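Local coordinates for putative vitamin-B12 independent methionine synthase family protein (Listeria monocytogenes, PDB 1YPX), which probably transfers a methyl group from a methyltetrahydrofolate to homocysteine, with zinc, as a cobalamin-independent methionine synthase, at residues 312-315 and 316-319. Residues are numbered along the deposited sequence; the frame is centred on the assembly and turned at random.
Sequences IKAR and IEEA
Ile-312 and Ile-316 sit one turn apart on helix 310-322, an amphipathic helix on the outer wall of a TIM-barrel-like fold. Their side chains lie alongside each other and point the same way, with CG2 of Ile-312 3.5 Å from CD1 of Ile-316. Both isoleucines hold CG1 beside the backbone N (chi1 -63° and -62°), which leaves the CG2 branch of Ile-312 turned to its neighbour. This is the packed side: Leu-298 of strand 293-299 touches both, Tyr-356 and Ile-364 of helix 347-364 meet Ile-312 and Ile-316 respectively, and the buried methyl of Ala-319 lies against Leu-296.

The rest of the helix surface is looser and polar. Lys-313, Ala-314 and Glu-317 are exposed, while Arg-315 and Glu-318 flank the packed side and are partly exposed. Lys-313 reaches back past the start of the helix as an extended chain to a salt bridge with Glu-309. Arg-315, bent at chi2 and chi3, rests on Arg-277 and Phe-281, and OE1 of Glu-318 accepts a weak hydrogen bond from Phe-281 N. NH1 of Arg-315 stays 4.6 Å from Glu-318 OE2, which lies well out of the guanidinium plane, so the pair probably attract without a salt bridge.

Four successive i to i+4 backbone bonds run through the eight residues, from Ile-316 N to Ile-312 O at 2.8 Å through to Ala-319 N to Arg-315 O at 3.1 Å. Among them, Glu-318 N meets Ala-314 O at 2.7 Å, nearly in line with the carbonyl bond.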
ATOM      1  N   ILE A 312      10.931  -3.298 -20.628  1.00 58.98           N
ATOM      2  CA  ILE A 312      11.075  -3.020 -19.194  1.00 57.97           C
ATOM      3  C   ILE A 312      12.499  -2.561 -18.857  1.00 58.33           C
ATOM      4  O   ILE A 312      12.688  -1.579 -18.137  1.00 58.75           O
ATOM      5  CB  ILE A 312      10.743  -4.278 -18.349  1.00 56.42           C
ATOM      6  CG1 ILE A 312       9.278  -4.681 -18.555  1.00 55.31           C
ATOM      7  CG2 ILE A 312      11.021  -4.010 -16.889  1.00 55.18           C
ATOM      8  CD1 ILE A 312       8.961  -6.118 -18.130  1.00 55.64           C
ATOM      9  N   LYS A 313      13.494  -3.276 -19.384  1.00 57.00           N
ATOM     10  CA  LYS A 313      14.893  -2.939 -19.142  1.00 55.64           C
ATOM     11  C   LYS A 313      15.203  -1.546 -19.687  1.00 54.18           C
ATOM     12  O   LYS A 313      15.947  -0.778 -19.077  1.00 54.73           O
ATOM     13  CB  LYS A 313      15.821  -3.968 -19.807  1.00 56.67           C
ATOM     14  CG  LYS A 313      15.750  -5.396 -19.244  1.00 58.36           C
ATOM     15  CD  LYS A 313      16.589  -6.355 -20.090  1.00 57.54           C
ATOM     16  CE  LYS A 313      16.778  -7.716 -19.434  1.00 59.48           C
ATOM     17  NZ  LYS A 313      17.810  -8.540 -20.155  1.00 59.54           N
ATOM     18  N   ALA A 314      14.640  -1.219 -20.844  1.00 51.44           N
ATOM     19  CA  ALA A 314      14.872   0.093 -21.430  1.00 49.70           C
ATOM     20  C   ALA A 314      14.217   1.129 -20.524  1.00 49.40           C
ATOM     21  O   ALA A 314      14.851   2.109 -20.117  1.00 48.37           O
ATOM     22  CB  ALA A 314      14.274   0.164 -22.837  1.00 48.22           C
ATOM     23  N   ARG A 315      12.945   0.885 -20.212  1.00 49.86           N
ATOM     24  CA  ARG A 315      12.138   1.749 -19.358  1.00 51.31           C
ATOM     25  C   ARG A 315      12.832   2.041 -18.025  1.00 50.59           C
ATOM     26  O   ARG A 315      12.878   3.193 -17.573  1.00 47.41           O
ATOM     27  CB  ARG A 315      10.772   1.095 -19.119  1.00 54.15           C
ATOM     28  CG  ARG A 315       9.581   2.021 -19.319  1.00 58.66           C
ATOM     29  CD  ARG A 315       8.605   1.453 -20.351  1.00 64.65           C
ATOM     30  NE  ARG A 315       8.544   2.267 -21.568  1.00 71.37           N
ATOM     31  CZ  ARG A 315       8.053   3.506 -21.629  1.00 74.84           C
ATOM     32  NH1 ARG A 315       7.570   4.091 -20.537  1.00 76.44           N
ATOM     33  NH2 ARG A 315       8.047   4.164 -22.785  1.00 75.74           N
ATOM     34  N   ILE A 316      13.365   1.001 -17.388  1.00 50.94           N
ATOM     35  CA  ILE A 316      14.081   1.189 -16.128  1.00 54.12           C
ATOM     36  C   ILE A 316      15.319   2.021 -16.462  1.00 55.63           C
ATOM     37  O   ILE A 316      15.568   3.054 -15.844  1.00 56.69           O
ATOM     38  CB  ILE A 316      14.508  -0.166 -15.512  1.00 54.51           C
ATOM     39  CG1 ILE A 316      13.266  -0.999 -15.196  1.00 54.58           C
ATOM     40  CG2 ILE A 316      15.311   0.063 -14.239  1.00 51.65           C
ATOM     41  CD1 ILE A 316      13.551  -2.471 -15.052  1.00 58.04           C
ATOM     42  N   GLU A 317      16.079   1.565 -17.455  1.00 57.98           N
ATOM     43  CA  GLU A 317      17.273   2.258 -17.919  1.00 61.13           C
ATOM     44  C   GLU A 317      17.000   3.754 -18.045  1.00 61.83           C
ATOM     45  O   GLU A 317      17.776   4.580 -17.574  1.00 61.85           O
ATOM     46  CB  GLU A 317      17.704   1.677 -19.274  1.00 62.89           C
ATOM     47  CG  GLU A 317      18.680   2.529 -20.115  1.00 65.55           C
ATOM     48  CD  GLU A 317      17.970   3.445 -21.123  1.00 66.66           C
ATOM     49  OE1 GLU A 317      17.071   2.958 -21.861  1.00 63.03           O
ATOM     50  OE2 GLU A 317      18.325   4.651 -21.184  1.00 66.70           O
ATOM     51  N   GLU A 318      15.885   4.100 -18.672  1.00 62.71           N
ATOM     52  CA  GLU A 318      15.534   5.500 -18.849  1.00 62.91           C
ATOM     53  C   GLU A 318      15.413   6.158 -17.479  1.00 62.45           C
ATOM     54  O   GLU A 318      15.895   7.268 -17.273  1.00 63.00           O
ATOM     55  CB  GLU A 318      14.209   5.600 -19.601  1.00 64.94           C
ATOM     56  CG  GLU A 318      13.844   6.990 -20.081  1.00 68.07           C
ATOM     57  CD  GLU A 318      12.500   6.997 -20.768  1.00 70.10           C
ATOM     58  OE1 GLU A 318      12.202   7.953 -21.524  1.00 71.34           O
ATOM     59  OE2 GLU A 318      11.737   6.031 -20.538  1.00 72.18           O
ATOM     60  N   ALA A 319      14.772   5.457 -16.545  1.00 60.78           N
ATOM     61  CA  ALA A 319      14.585   5.968 -15.196  1.00 59.08           C
ATOM     62  C   ALA A 319      15.923   6.181 -14.488  1.00 58.94           C
ATOM     63  O   ALA A 319      16.106   7.167 -13.764  1.00 55.80           O
ATOM     64  CB  ALA A 319      13.717   5.014 -14.399  1.00 57.49           C
TER